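Local coordinates for protein ribonuclease H (Uncultured organism, PDB 4IBN) that probably cleaves the RNA strand of RNA-DNA hybrids endonucleolytically to give 5'-phosphomonoester ends, with magnesium as cofactor, at residues A[75-78]-A[79-82]; A[100-103]-A[104-107]; A[181-184]-A[185-188]. All coordinates share one frame; numbering follows the deposited sequence.

Overall arrangement
Contacts 1, 2 and 3 follow one another along the chain without interleaving. Contacts 1 and 2 belong to helices 67-82 and 98-113, joined in sequence by strand 90-95 of the central mixed sheet. Their centres are about 17 Å apart, yet they touch: Val75 CG2 meets Ile100 CG2 at 3.8 Å and Val75 CG1 meets Met104 CE at 3.9 Å, an apolar seam within the helical layer packed on the RNase H sheet. Contact 3 is a peripheral junction in the C-terminal part, where helix 180-184 gives way to helix 187-192. Its centre is about 26 Å from that of contact 1, without touching, and about 33 Å from that of contact 2, across the chain's centre.

Contact 1: A[75-78]-A[79-82]; sequences VIEA and FRAI
Val75 and Phe79 meet one turn apart on helix 67-82, and their backbones are bonded as well as their side chains packed. Phe79 N gives its hydrogen to Val75 O at 3.1 Å, almost straight at 178°. Three further bonds of the same i to i+4 pattern follow, Arg80 N to Ile76 O, Ala81 N to Glu77 O and Ile82 N to Ala78 O, so the alpha-helix runs regularly to its last residue.

The apolar packing starts from Val75. Its CG1 stands anti to the backbone N (chi1 177°), which sets this methyl 3.8 Å from Phe79 CD2. Val75 O also reaches the ring, at its edge and in its plane, 3.3 Å from Phe79 CD2. Beyond the pair, Phe93 and Val91 of strand 90-95 lie against Val75 and Phe79, and Ala135 of helix 126-136 touches the ring.

A different packing joins Ile76 to Arg80. The arginine runs extended from CG to NE, alongside the isoleucine and pointing the same way, and brings its guanidinium over the CG2 methyl. Ile76 CG2 sits 3.2 Å from that plane, over its centre, and 3.3 Å from Arg80 CZ, a tight fit.

Charge enters with Glu77 and Arg80. Glu77 OE2 lies 4.3 Å from Arg80 NH1, too far for a salt bridge; the bridge of Arg80 is made by NH2 to Glu131 of helix 126-136, while Glu77 has a weak, long ion pair with Arg73.

The helix thus buries hydrocarbon in two directions, Val75 and Phe79 against strand 90-95 and Ile76 against helix 126-136. Arg80 lays the flat face of its cation on Ile76, and its charge is met by Glu131.

Contact 2: A[100-103]-A[104-107]; sequences IVDG and MTRW
Met104 N bonds to Ile100 O at 2.9 Å, the regular i to i+4 bond of helix 98-113, and Thr105 N makes the next one to Val101 O. The pattern then widens. Asp102 O takes two amide hydrogens, from Arg106 N at 2.9 Å and from Trp107 N at 3.0 Å. The second spans five residues, which makes this a pi-type turn. Of the two, the Trp107 bond is the straighter, 163° against 139° at the hydrogen. Arg106, within the widened turn, has a phi unusually extended for a helix.

Val101 O is likewise gripped twice. Thr105 OG1 lies between its own backbone N and carbonyl carbon (chi1 56°), and from there the hydroxyl donates back to Val101 O at 2.7 Å. The amide and the hydroxyl of Thr105 reach that oxygen from opposite faces of the carbonyl plane. Since the hydroxyl's proton is spent on this bond, OG1 accepts from a water 2.6 Å away. That water also donates to Asp102 OD1 and takes a weak bond from Arg106 NE, while the salt bridge of Asp102 goes to Arg98.

Trp107 turns one indole face to the preceding turn. Asp102 CB stands 3.5 Å above the ring plane, toward the rim, with Gly103 N over the same face. Glycine has no side chain to intervene, and Trp107 CE3 comes to 3.5 Å from Gly103 CA. On the buried flank, Met104 packs against Trp129 and Ala132 of helix 126-136 and Trp143 of strand 140-145.

Chemically, the stretch combines two carbonyls that each accept from two donors, a hydroxyl-water link along the polar flank, and an indole laid on the backbone where the helix widens.

Contact 3: A[181-184]-A[185-188]; sequences EEWA and ARVS
Trp183 and Arg186 meet through both backbone and side chain. Arg186 N donates to Trp183 O at 3.1 Å and 161°, an i to i+3 bond, with the donor standing well above the carbonyl plane. The arginine side chain then folds back along the same carbonyl, its CB 3.5 Å from Trp183 O. A bend at chi3 (43°) swings the guanidinium toward the pyrrole part of the indole, where NH1 comes to 3.6 Å from Trp183 CD1. The two side chains cross obliquely, their planes 81° apart.

One residue earlier, Ala185 N divides its hydrogen between Glu182 O at 3.2 Å and a weak, longer bond to Glu181 O. The chain is here passing from i to i+4 toward i to i+3 bonding as helix 180-184 runs out.

The next shell involves both ends of the arginine. Its backbone turns extended at the N-cap position of helix 187-192, so the chain leaves in a new direction. At the far end, NE and NH2 each make a weak, bent bond to Ser188 OG, at 3.3 and 3.0 Å, which may restrain the guanidinium. Trp183 O has a second donor in Thr189 OG1, a further tie across the junction.

Outside, Trp183 is held by helix 153-168: Tyr157 meets it edge-to-face, and the His160 ring meets it with the two planes moderately inclined. Glu181 forms a salt bridge to Arg55 of strand 53-62.

The chemistry is that of a tight junction between two short helices at the surface. The buried indole ties it to the body of the protein, and the Trp183 carbonyl, taking bonds from Arg186 N and Thr189 OG1, links the end of one helix to the start of the next.

Contact 1: A[75-78]-A[79-82]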
ATOM      1  N   VAL A  75      -3.337   0.549  -1.330  1.00 17.44           N
ATOM      2  CA  VAL A  75      -2.948   1.905  -1.663  1.00 16.66           C
ATOM      3  C   VAL A  75      -3.955   2.932  -1.183  1.00 19.11           C
ATOM      4  O   VAL A  75      -3.622   3.883  -0.561  1.00 18.17           O
ATOM      5  CB  VAL A  75      -2.841   2.082  -3.162  1.00 16.13           C
ATOM      6  CG1 VAL A  75      -2.495   3.534  -3.519  1.00 19.48           C
ATOM      7  CG2 VAL A  75      -1.819   1.203  -3.698  1.00 16.91           C
ATOM      8  N   ILE A  76      -5.209   2.709  -1.496  1.00 16.67           N
ATOM      9  CA  ILE A  76      -6.195   3.675  -1.135  1.00 16.48           C
ATOM     10  C   ILE A  76      -6.281   3.897   0.343  1.00 19.96           C
ATOM     11  O   ILE A  76      -6.302   4.984   0.798  1.00 19.87           O
ATOM     12  CB  ILE A  76      -7.560   3.226  -1.601  1.00 18.28           C
ATOM     13  CG1 ILE A  76      -7.610   3.152  -3.099  1.00 18.25           C
ATOM     14  CG2 ILE A  76      -8.634   4.124  -1.101  1.00 21.01           C
ATOM     15  CD1 ILE A  76      -8.790   2.347  -3.634  1.00 19.89           C
ATOM     16  N   GLU A  77      -6.325   2.829   1.091  1.00 18.06           N
ATOM     17  CA  GLU A  77      -6.404   2.972   2.515  1.00 21.02           C
ATOM     18  C   GLU A  77      -5.193   3.669   3.100  1.00 20.26           C
ATOM     19  O   GLU A  77      -5.316   4.416   4.026  1.00 21.43           O
ATOM     20  CB  GLU A  77      -6.648   1.650   3.221  1.00 22.14           C
ATOM     21  CG  GLU A  77      -7.940   1.059   2.900  1.00 24.11           C
ATOM     22  CD  GLU A  77      -9.122   1.923   3.264  1.00 31.16           C
ATOM     23  OE1 GLU A  77      -9.109   2.515   4.302  1.00 32.70           O
ATOM     24  OE2 GLU A  77     -10.080   1.971   2.504  1.00 36.31           O
ATOM     25  N   ALA A  78      -4.029   3.381   2.576  1.00 18.25           N
ATOM     26  CA  ALA A  78      -2.826   3.993   3.087  1.00 19.33           C
ATOM     27  C   ALA A  78      -2.791   5.480   2.895  1.00 18.59           C
ATOM     28  O   ALA A  78      -2.527   6.199   3.777  1.00 20.33           O
ATOM     29  CB  ALA A  78      -1.615   3.405   2.390  1.00 21.60           C
ATOM     30  N   PHE A  79      -3.035   5.890   1.687  1.00 18.42           N
ATOM     31  CA  PHE A  79      -3.024   7.279   1.354  1.00 18.09           C
ATOM     32  C   PHE A  79      -4.176   8.071   1.944  1.00 22.55           C
ATOM     33  O   PHE A  79      -4.066   9.251   2.155  1.00 22.74           O
ATOM     34  CB  PHE A  79      -2.849   7.482  -0.136  1.00 18.66           C
ATOM     35  CG  PHE A  79      -1.462   7.229  -0.596  1.00 18.56           C
ATOM     36  CD1 PHE A  79      -0.532   8.197  -0.541  1.00 18.29           C
ATOM     37  CD2 PHE A  79      -1.084   6.012  -1.030  1.00 19.10           C
ATOM     38  CE1 PHE A  79       0.694   7.952  -0.926  1.00 19.09           C
ATOM     39  CE2 PHE A  79       0.156   5.769  -1.398  1.00 17.83           C
ATOM     40  CZ  PHE A  79       1.048   6.731  -1.343  1.00 19.49           C
ATOM     41  N   ARG A  80      -5.312   7.444   2.100  1.00 21.29           N
ATOM     42  CA  ARG A  80      -6.395   8.105   2.784  1.00 25.00           C
ATOM     43  C   ARG A  80      -6.084   8.383   4.259  1.00 26.55           C
ATOM     44  O   ARG A  80      -6.353   9.418   4.757  1.00 27.11           O
ATOM     45  CB  ARG A  80      -7.703   7.321   2.655  1.00 25.02           C
ATOM     46  CG  ARG A  80      -8.425   7.582   1.376  1.00 27.72           C
ATOM     47  CD  ARG A  80      -9.675   6.733   1.213  1.00 26.76           C
ATOM     48  NE  ARG A  80     -10.220   6.857  -0.114  1.00 29.72           N
ATOM     49  CZ  ARG A  80     -11.182   6.109  -0.583  1.00 30.08           C
ATOM     50  NH1 ARG A  80     -11.689   5.183   0.172  1.00 29.53           N
ATOM     51  NH2 ARG A  80     -11.602   6.293  -1.811  1.00 33.88           N
ATOM     52  N   ALA A  81      -5.502   7.426   4.936  1.00 24.57           N
ATOM     53  CA  ALA A  81      -5.173   7.635   6.310  1.00 26.64           C
ATOM     54  C   ALA A  81      -4.166   8.747   6.507  1.00 28.74           C
ATOM     55  O   ALA A  81      -4.344   9.592   7.334  1.00 26.52           O
ATOM     56  CB  ALA A  81      -4.673   6.448   6.869  1.00 28.20           C
ATOM     57  N   ILE A  82      -3.107   8.744   5.746  1.00 26.19           N
ATOM     58  CA  ILE A  82      -2.136   9.815   5.915  1.00 26.26           C
ATOM     59  C   ILE A  82      -2.608  11.163   5.423  1.00 28.73           C
ATOM     60  O   ILE A  82      -2.112  12.168   5.827  1.00 27.43           O
ATOM     61  CB  ILE A  82      -0.751   9.485   5.392  1.00 26.99           C
ATOM     62  CG1 ILE A  82      -0.747   9.543   3.915  1.00 26.76           C
ATOM     63  CG2 ILE A  82      -0.298   8.145   5.888  1.00 25.20           C
ATOM     64  CD1 ILE A  82       0.559   9.377   3.354  1.00 34.60           C
TER

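Contact 2: A[100-103]-A[104-107]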
ATOM      1  N   ILE A 100       0.567  -2.993  -8.642  1.00 17.16           N
ATOM      2  CA  ILE A 100       0.576  -1.618  -8.152  1.00 15.74           C
ATOM      3  C   ILE A 100       1.772  -0.810  -8.650  1.00 15.97           C
ATOM      4  O   ILE A 100       1.613   0.258  -9.096  1.00 19.50           O
ATOM      5  CB  ILE A 100       0.598  -1.558  -6.618  1.00 15.53           C
ATOM      6  CG1 ILE A 100      -0.664  -2.168  -6.034  1.00 17.66           C
ATOM      7  CG2 ILE A 100       0.791  -0.164  -6.132  1.00 15.78           C
ATOM      8  CD1 ILE A 100      -1.896  -1.662  -6.580  1.00 21.46           C
ATOM      9  N   VAL A 101       2.962  -1.368  -8.547  1.00 16.36           N
ATOM     10  CA  VAL A 101       4.125  -0.611  -8.915  1.00 16.64           C
ATOM     11  C   VAL A 101       4.167  -0.246 -10.398  1.00 18.15           C
ATOM     12  O   VAL A 101       4.464   0.857 -10.756  1.00 16.94           O
ATOM     13  CB  VAL A 101       5.431  -1.368  -8.552  1.00 15.12           C
ATOM     14  CG1 VAL A 101       6.604  -0.637  -8.986  1.00 17.98           C
ATOM     15  CG2 VAL A 101       5.501  -1.597  -7.127  1.00 18.01           C
ATOM     16  N   ASP A 102       3.940  -1.222 -11.256  1.00 16.58           N
ATOM     17  CA  ASP A 102       3.884  -0.966 -12.673  1.00 17.05           C
ATOM     18  C   ASP A 102       2.658  -0.120 -13.055  1.00 19.75           C
ATOM     19  O   ASP A 102       2.703   0.657 -13.939  1.00 19.16           O
ATOM     20  CB  ASP A 102       3.952  -2.243 -13.483  1.00 18.25           C
ATOM     21  CG  ASP A 102       5.247  -2.967 -13.323  1.00 15.70           C
ATOM     22  OD1 ASP A 102       6.258  -2.335 -13.128  1.00 20.48           O
ATOM     23  OD2 ASP A 102       5.212  -4.167 -13.439  1.00 20.26           O
ATOM     24  N   GLY A 103       1.550  -0.343 -12.395  1.00 17.14           N
ATOM     25  CA  GLY A 103       0.399   0.477 -12.678  1.00 19.44           C
ATOM     26  C   GLY A 103       0.597   1.925 -12.337  1.00 20.37           C
ATOM     27  O   GLY A 103       0.265   2.761 -13.094  1.00 19.09           O
ATOM     28  N   MET A 104       1.135   2.199 -11.168  1.00 20.06           N
ATOM     29  CA  MET A 104       1.376   3.574 -10.778  1.00 19.35           C
ATOM     30  C   MET A 104       2.463   4.284 -11.548  1.00 19.32           C
ATOM     31  O   MET A 104       2.474   5.457 -11.613  1.00 20.69           O
ATOM     32  CB  MET A 104       1.625   3.705  -9.296  1.00 18.62           C
ATOM     33  CG  MET A 104       0.465   3.300  -8.510  1.00 19.16           C
ATOM     34  SD  MET A 104      -0.847   4.544  -8.655  1.00 21.77           S
ATOM     35  CE  MET A 104      -1.943   4.078  -7.355  1.00 25.66           C
ATOM     36  N   THR A 105       3.433   3.541 -12.015  1.00 18.28           N
ATOM     37  CA  THR A 105       4.527   4.155 -12.706  1.00 18.33           C
ATOM     38  C   THR A 105       4.366   4.187 -14.191  1.00 19.49           C
ATOM     39  O   THR A 105       5.010   4.958 -14.849  1.00 20.13           O
ATOM     40  CB  THR A 105       5.874   3.462 -12.429  1.00 17.53           C
ATOM     41  OG1 THR A 105       5.822   2.089 -12.748  1.00 19.27           O
ATOM     42  CG2 THR A 105       6.277   3.642 -10.993  1.00 18.43           C
ATOM     43  N   ARG A 106       3.567   3.271 -14.705  1.00 18.16           N
ATOM     44  CA  ARG A 106       3.335   3.153 -16.129  1.00 20.25           C
ATOM     45  C   ARG A 106       1.896   3.093 -16.570  1.00 20.91           C
ATOM     46  O   ARG A 106       1.461   3.891 -17.289  1.00 23.72           O
ATOM     47  CB  ARG A 106       4.038   1.930 -16.684  1.00 21.85           C
ATOM     48  CG  ARG A 106       5.477   1.959 -16.603  1.00 21.32           C
ATOM     49  CD  ARG A 106       6.106   0.685 -17.139  1.00 28.40           C
ATOM     50  NE  ARG A 106       7.536   0.736 -16.996  1.00 34.39           N
ATOM     51  CZ  ARG A 106       8.358   0.973 -17.997  1.00 33.70           C
ATOM     52  NH1 ARG A 106       7.894   1.129 -19.218  1.00 31.37           N
ATOM     53  NH2 ARG A 106       9.652   1.022 -17.769  1.00 36.88           N
ATOM     54  N   TRP A 107       1.174   2.087 -16.143  1.00 19.10           N
ATOM     55  CA  TRP A 107      -0.110   1.818 -16.742  1.00 19.41           C
ATOM     56  C   TRP A 107      -1.161   2.927 -16.594  1.00 19.84           C
ATOM     57  O   TRP A 107      -1.900   3.124 -17.478  1.00 21.60           O
ATOM     58  CB  TRP A 107      -0.666   0.489 -16.259  1.00 20.05           C
ATOM     59  CG  TRP A 107       0.235  -0.669 -16.298  1.00 24.07           C
ATOM     60  CD1 TRP A 107       1.302  -0.859 -17.068  1.00 27.06           C
ATOM     61  CD2 TRP A 107       0.106  -1.828 -15.512  1.00 27.07           C
ATOM     62  NE1 TRP A 107       1.872  -2.064 -16.802  1.00 32.79           N
ATOM     63  CE2 TRP A 107       1.136  -2.678 -15.838  1.00 28.23           C
ATOM     64  CE3 TRP A 107      -0.795  -2.226 -14.561  1.00 40.52           C
ATOM     65  CZ2 TRP A 107       1.277  -3.919 -15.267  1.00 32.50           C
ATOM     66  CZ3 TRP A 107      -0.622  -3.470 -13.954  1.00 32.45           C
ATOM     67  CH2 TRP A 107       0.394  -4.285 -14.324  1.00 39.56           C
TER
HETATM   68  O   HOH W   1       7.413   0.201 -13.676  1.00 30.50           O

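Contact 3: A[181-184]-A[185-188]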
ATOM      1  N   GLU A 181       6.268  -4.648  16.587  1.00 19.24           N
ATOM      2  CA  GLU A 181       7.296  -5.030  17.512  1.00 22.16           C
ATOM      3  C   GLU A 181       7.004  -6.342  18.211  1.00 19.12           C
ATOM      4  O   GLU A 181       7.864  -7.090  18.461  1.00 21.98           O
ATOM      5  CB  GLU A 181       7.545  -3.897  18.491  1.00 22.86           C
ATOM      6  CG  GLU A 181       8.310  -2.750  17.840  1.00 29.16           C
ATOM      7  CD  GLU A 181       7.424  -1.786  17.030  1.00 32.50           C
ATOM      8  OE1 GLU A 181       6.203  -1.934  17.027  1.00 37.29           O
ATOM      9  OE2 GLU A 181       7.977  -0.857  16.442  1.00 30.36           O
ATOM     10  N   GLU A 182       5.771  -6.545  18.573  1.00 20.82           N
ATOM     11  CA  GLU A 182       5.380  -7.788  19.186  1.00 20.57           C
ATOM     12  C   GLU A 182       5.510  -8.948  18.189  1.00 20.44           C
ATOM     13  O   GLU A 182       5.996  -9.972  18.506  1.00 22.94           O
ATOM     14  CB  GLU A 182       3.986  -7.678  19.790  1.00 23.62           C
ATOM     15  CG  GLU A 182       3.849  -6.666  20.933  1.00 28.61           C
ATOM     16  CD  GLU A 182       4.462  -7.114  22.291  1.00 42.01           C
ATOM     17  OE1 GLU A 182       4.990  -8.227  22.450  1.00 45.20           O
ATOM     18  OE2 GLU A 182       4.407  -6.335  23.243  1.00 48.07           O
ATOM     19  N   TRP A 183       5.107  -8.730  16.955  1.00 19.53           N
ATOM     20  CA  TRP A 183       5.229  -9.750  15.935  1.00 18.78           C
ATOM     21  C   TRP A 183       6.706 -10.134  15.716  1.00 18.92           C
ATOM     22  O   TRP A 183       7.042 -11.242  15.509  1.00 17.49           O
ATOM     23  CB  TRP A 183       4.618  -9.248  14.602  1.00 19.26           C
ATOM     24  CG  TRP A 183       4.807 -10.129  13.403  1.00 18.93           C
ATOM     25  CD1 TRP A 183       4.017 -11.129  13.001  1.00 18.51           C
ATOM     26  CD2 TRP A 183       5.841 -10.034  12.439  1.00 21.02           C
ATOM     27  NE1 TRP A 183       4.493 -11.697  11.883  1.00 20.40           N
ATOM     28  CE2 TRP A 183       5.619 -11.025  11.503  1.00 21.69           C
ATOM     29  CE3 TRP A 183       6.923  -9.188  12.263  1.00 19.91           C
ATOM     30  CZ2 TRP A 183       6.443 -11.197  10.439  1.00 18.50           C
ATOM     31  CZ3 TRP A 183       7.727  -9.383  11.240  1.00 20.05           C
ATOM     32  CH2 TRP A 183       7.486 -10.356  10.315  1.00 19.73           C
ATOM     33  N   ALA A 184       7.551  -9.134  15.725  1.00 17.27           N
ATOM     34  CA  ALA A 184       8.961  -9.312  15.436  1.00 20.06           C
ATOM     35  C   ALA A 184       9.621 -10.210  16.446  1.00 18.89           C
ATOM     36  O   ALA A 184      10.571 -10.848  16.172  1.00 23.36           O
ATOM     37  CB  ALA A 184       9.672  -8.012  15.379  1.00 18.28           C
ATOM     38  N   ALA A 185       9.088 -10.194  17.632  1.00 19.87           N
ATOM     39  CA  ALA A 185       9.638 -10.975  18.716  1.00 21.55           C
ATOM     40  C   ALA A 185       9.089 -12.394  18.835  1.00 22.24           C
ATOM     41  O   ALA A 185       9.511 -13.125  19.675  1.00 24.51           O
ATOM     42  CB  ALA A 185       9.445 -10.258  19.984  1.00 21.36           C
ATOM     43  N   ARG A 186       8.132 -12.750  18.014  1.00 19.81           N
ATOM     44  CA  ARG A 186       7.583 -14.078  18.056  1.00 21.57           C
ATOM     45  C   ARG A 186       8.612 -15.090  17.645  1.00 24.10           C
ATOM     46  O   ARG A 186       9.439 -14.817  16.852  1.00 23.85           O
ATOM     47  CB  ARG A 186       6.383 -14.221  17.141  1.00 20.86           C
ATOM     48  CG  ARG A 186       5.134 -13.582  17.609  1.00 23.84           C
ATOM     49  CD  ARG A 186       4.044 -13.536  16.526  1.00 26.74           C
ATOM     50  NE  ARG A 186       3.912 -14.758  15.762  1.00 28.58           N
ATOM     51  CZ  ARG A 186       3.081 -14.916  14.754  1.00 32.98           C
ATOM     52  NH1 ARG A 186       2.297 -13.929  14.395  1.00 29.58           N
ATOM     53  NH2 ARG A 186       3.000 -16.065  14.130  1.00 34.22           N
ATOM     54  N   VAL A 187       8.510 -16.289  18.194  1.00 25.13           N
ATOM     55  CA  VAL A 187       9.424 -17.351  17.859  1.00 27.60           C
ATOM     56  C   VAL A 187       9.334 -17.746  16.399  1.00 26.23           C
ATOM     57  O   VAL A 187      10.294 -18.152  15.834  1.00 27.55           O
ATOM     58  CB  VAL A 187       9.285 -18.581  18.723  1.00 27.31           C
ATOM     59  CG1 VAL A 187       9.901 -18.366  19.994  1.00 35.62           C
ATOM     60  CG2 VAL A 187       7.902 -18.968  18.891  1.00 28.99           C
ATOM     61  N   SER A 188       8.149 -17.678  15.844  1.00 25.99           N
ATOM     62  CA  SER A 188       7.998 -17.967  14.442  1.00 26.04           C
ATOM     63  C   SER A 188       8.760 -16.957  13.601  1.00 27.02           C
ATOM     64  O   SER A 188       9.350 -17.289  12.621  1.00 27.41           O
ATOM     65  CB  SER A 188       6.531 -18.049  14.017  1.00 27.63           C
ATOM     66  OG  SER A 188       5.864 -16.845  14.189  1.00 29.79           O
TER